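Long-range contact in cyclic nucleotide-binding domain (CNMP-BD) protein (Geobacter metallireducens, PDB 3MDP), which probably binds a cyclic nucleotide or similar small ligand in a double-stranded beta-helix domain and may act in transcriptional regulation: residues F13-Q21 against A124-V133. Numbering follows the deposited sequence.
Sequences FFASLTDEQ and ALGQVLMNNV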
loop_
_atom_site.group_PDB
_atom_site.type_symbol
_atom_site.label_atom_id
_atom_site.label_comp_id
_atom_site.label_asym_id
_atom_site.label_seq_id
_atom_site.Cartn_x
_atom_site.Cartn_y
_atom_site.Cartn_z
ATOM N N PHE A 13 9.776 -7.129 4.621
ATOM C CA PHE A 13 9.511 -6.972 3.194
ATOM C C PHE A 13 10.058 -8.158 2.382
ATOM O O PHE A 13 9.455 -8.552 1.399
ATOM C CB PHE A 13 10.088 -5.642 2.706
ATOM C CG PHE A 13 9.799 -5.335 1.284
ATOM C CD1 PHE A 13 8.587 -4.759 0.909
ATOM C CD2 PHE A 13 10.736 -5.601 0.309
ATOM C CE1 PHE A 13 8.312 -4.465 -0.414
ATOM C CE2 PHE A 13 10.464 -5.322 -1.027
ATOM C CZ PHE A 13 9.246 -4.741 -1.386
ATOM N N PHE A 14 11.174 -8.734 2.839
ATOM C CA PHE A 14 11.885 -9.752 2.109
ATOM C C PHE A 14 11.702 -11.185 2.624
ATOM O O PHE A 14 12.050 -12.126 1.891
ATOM C CB PHE A 14 13.387 -9.454 2.172
ATOM C CG PHE A 14 13.773 -8.193 1.525
ATOM C CD1 PHE A 14 13.842 -8.109 0.144
ATOM C CD2 PHE A 14 14.041 -7.071 2.278
ATOM C CE1 PHE A 14 14.200 -6.932 -0.470
ATOM C CE2 PHE A 14 14.393 -5.887 1.661
ATOM C CZ PHE A 14 14.481 -5.826 0.288
ATOM N N ALA A 15 11.181 -11.330 3.855
ATOM C CA ALA A 15 11.125 -12.602 4.572
ATOM C C ALA A 15 10.336 -13.713 3.811
ATOM O O ALA A 15 10.648 -14.889 3.970
ATOM C CB ALA A 15 10.557 -12.387 6.004
ATOM N N SER A 16 9.341 -13.312 3.012
ATOM C CA SER A 16 8.447 -14.216 2.236
ATOM C C SER A 16 8.960 -14.612 0.844
ATOM O O SER A 16 8.361 -15.465 0.195
ATOM C CB SER A 16 7.062 -13.558 2.037
ATOM O OG SER A 16 7.111 -12.338 1.261
ATOM N N LEU A 17 10.031 -13.977 0.367
ATOM C CA LEU A 17 10.543 -14.245 -0.995
ATOM C C LEU A 17 11.242 -15.596 -1.109
ATOM O O LEU A 17 11.842 -16.086 -0.158
ATOM C CB LEU A 17 11.503 -13.139 -1.436
ATOM C CG LEU A 17 10.926 -11.718 -1.504
ATOM C CD1 LEU A 17 11.990 -10.727 -1.914
ATOM C CD2 LEU A 17 9.748 -11.623 -2.449
ATOM N N THR A 18 11.166 -16.205 -2.285
ATOM C CA THR A 18 11.943 -17.412 -2.549
ATOM C C THR A 18 13.431 -17.088 -2.584
ATOM O O THR A 18 13.845 -15.926 -2.730
ATOM C CB THR A 18 11.606 -18.022 -3.909
ATOM O OG1 THR A 18 11.983 -17.084 -4.939
ATOM C CG2 THR A 18 10.121 -18.343 -4.001
ATOM N N ASP A 19 14.240 -18.136 -2.497
ATOM C CA ASP A 19 15.689 -17.975 -2.520
ATOM C C ASP A 19 16.166 -17.341 -3.822
ATOM O O ASP A 19 17.047 -16.479 -3.795
ATOM C CB ASP A 19 16.378 -19.327 -2.310
ATOM C CG ASP A 19 16.199 -19.859 -0.893
ATOM O OD1 ASP A 19 16.113 -19.048 0.069
ATOM O OD2 ASP A 19 16.168 -21.096 -0.746
ATOM N N GLU A 20 15.585 -17.758 -4.948
ATOM C CA GLU A 20 15.942 -17.182 -6.255
ATOM C C GLU A 20 15.574 -15.705 -6.293
ATOM O O GLU A 20 16.359 -14.871 -6.744
ATOM C CB GLU A 20 15.274 -17.941 -7.422
ATOM C CG GLU A 20 15.477 -17.269 -8.809
ATOM C CD GLU A 20 15.097 -18.159 -9.989
ATOM O OE1 GLU A 20 15.733 -19.211 -10.159
ATOM O OE2 GLU A 20 14.187 -17.785 -10.768
ATOM N N GLN A 21 14.382 -15.375 -5.808
ATOM C CA GLN A 21 13.949 -13.984 -5.762
ATOM C C GLN A 21 14.910 -13.126 -4.909
ATOM O O GLN A 21 15.249 -12.012 -5.291
ATOM C CB GLN A 21 12.499 -13.879 -5.271
ATOM C CG GLN A 21 11.439 -14.399 -6.275
ATOM C CD GLN A 21 10.044 -14.605 -5.653
ATOM O OE1 GLN A 21 9.878 -14.581 -4.432
ATOM N NE2 GLN A 21 9.037 -14.775 -6.506
ATOM N N ALA A 124 4.972 -13.571 -10.709
ATOM C CA ALA A 124 5.077 -14.058 -9.341
ATOM C C ALA A 124 5.795 -13.030 -8.467
ATOM O O ALA A 124 5.300 -12.685 -7.404
ATOM C CB ALA A 124 5.792 -15.413 -9.293
ATOM N N LEU A 125 6.949 -12.541 -8.915
ATOM C CA LEU A 125 7.643 -11.501 -8.184
ATOM C C LEU A 125 6.806 -10.204 -8.121
ATOM O O LEU A 125 6.708 -9.604 -7.061
ATOM C CB LEU A 125 9.043 -11.249 -8.750
ATOM C CG LEU A 125 9.922 -10.299 -7.930
ATOM C CD1 LEU A 125 10.153 -10.822 -6.514
ATOM C CD2 LEU A 125 11.249 -10.056 -8.641
ATOM N N GLY A 126 6.187 -9.795 -9.225
ATOM C CA GLY A 126 5.306 -8.608 -9.243
ATOM C C GLY A 126 4.205 -8.630 -8.188
ATOM O O GLY A 126 4.008 -7.665 -7.443
ATOM N N GLN A 127 3.510 -9.752 -8.095
ATOM C CA GLN A 127 2.469 -9.935 -7.082
ATOM C C GLN A 127 3.006 -9.803 -5.636
ATOM O O GLN A 127 2.391 -9.136 -4.804
ATOM C CB GLN A 127 1.793 -11.307 -7.250
ATOM C CG GLN A 127 0.747 -11.374 -8.367
ATOM N N VAL A 128 4.128 -10.448 -5.332
ATOM C CA VAL A 128 4.626 -10.440 -3.960
ATOM C C VAL A 128 5.145 -9.065 -3.599
ATOM O O VAL A 128 4.904 -8.601 -2.491
ATOM C CB VAL A 128 5.727 -11.506 -3.698
ATOM C CG1 VAL A 128 6.936 -11.280 -4.600
ATOM C CG2 VAL A 128 6.146 -11.479 -2.241
ATOM N N LEU A 129 5.880 -8.429 -4.524
ATOM C CA LEU A 129 6.395 -7.095 -4.295
ATOM C C LEU A 129 5.276 -6.086 -4.031
ATOM O O LEU A 129 5.382 -5.268 -3.121
ATOM C CB LEU A 129 7.248 -6.623 -5.465
ATOM C CG LEU A 129 8.588 -7.370 -5.658
ATOM C CD1 LEU A 129 9.270 -6.831 -6.904
ATOM C CD2 LEU A 129 9.507 -7.260 -4.454
HETATM N N MSE A 130 4.211 -6.140 -4.814
HETATM C CA MSE A 130 3.099 -5.189 -4.623
HETATM C C MSE A 130 2.368 -5.451 -3.325
HETATM O O MSE A 130 2.010 -4.509 -2.622
HETATM C CB MSE A 130 2.088 -5.256 -5.762
HETATM C CG MSE A 130 2.599 -4.784 -7.080
HETATM SE SE MSE A 130 3.339 -2.980 -6.991
HETATM C CE MSE A 130 1.977 -2.014 -6.195
ATOM N N ASN A 131 2.108 -6.722 -3.025
ATOM C CA ASN A 131 1.527 -7.086 -1.722
ATOM C C ASN A 131 2.341 -6.514 -0.579
ATOM O O ASN A 131 1.827 -5.864 0.337
ATOM C CB ASN A 131 1.424 -8.611 -1.569
ATOM C CG ASN A 131 0.711 -9.009 -0.307
ATOM O OD1 ASN A 131 1.324 -9.229 0.738
ATOM N ND2 ASN A 131 -0.569 -9.019 -0.373
ATOM N N ASN A 132 3.643 -6.763 -0.638
ATOM C CA ASN A 132 4.553 -6.348 0.425
ATOM C C ASN A 132 4.718 -4.843 0.556
ATOM O O ASN A 132 4.854 -4.331 1.681
ATOM C CB ASN A 132 5.879 -7.110 0.282
ATOM C CG ASN A 132 5.702 -8.626 0.559
ATOM O OD1 ASN A 132 4.569 -9.131 0.725
ATOM N ND2 ASN A 132 6.807 -9.348 0.593
ATOM N N VAL A 133 4.691 -4.135 -0.568
ATOM C CA VAL A 133 4.679 -2.673 -0.545
ATOM C C VAL A 133 3.417 -2.188 0.164
ATOM O O VAL A 133 3.496 -1.404 1.121
ATOM C CB VAL A 133 4.750 -2.091 -1.952
ATOM C CG1 VAL A 133 4.225 -0.646 -1.969
ATOM C CG2 VAL A 133 6.173 -2.180 -2.488
HETATM O O HOH W 1 3.659 -11.869 1.362
#
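The amide of N132 spends both N-H groups of ND2 on the 13-21 segment. One reaches F13 O at 2.9 Å, a bent bond (142°) whose acceptor sits tilted out of the amide plane; the other runs almost straight (166°) to S16 OG, which lies in that plane. Two such bonds fix the rotation of the amide, and a water donates to N132 OD1 at 3.0 Å. A chi1 of 63° sets S16 OG between its own backbone N and carbonyl carbon, within reach of ND2. A leucine in place of N132 would probably leave F13 O and S16 OG without this donor and the water without its acceptor. Beside the polar grip, the F13 ring brings CD1 to within 3.6 Å of N132 CB, while V133 N lies at the ring edge and L129 CD2 comes in obliquely near CZ. Further along, L17 CD2 meets both methyls of V128, CG1 at 3.6 Å, and the aliphatic part of Q21 slides past L125 in the opposite direction, CG 3.8 Å from CD1. Q21 is positioned by a capping box: T18 OG1 accepts from Q21 N, and Q21 OE1 accepts from T18 N at 3.0 Å. The pairings F13–N132, L17–V128 and Q21–L125 show 13-21 running opposite to helix 123-139, joining the N-terminal helices to the C-terminal one beside the beta-helix. V133 touches A134 of the second subunit, and its side chain is about 4 Å from that of V86, a succinate-binding residue, although no succinate is bound to this chain. L125 and L129 pack on helix 112-121, and F13 reaches L50 of strand 49-55.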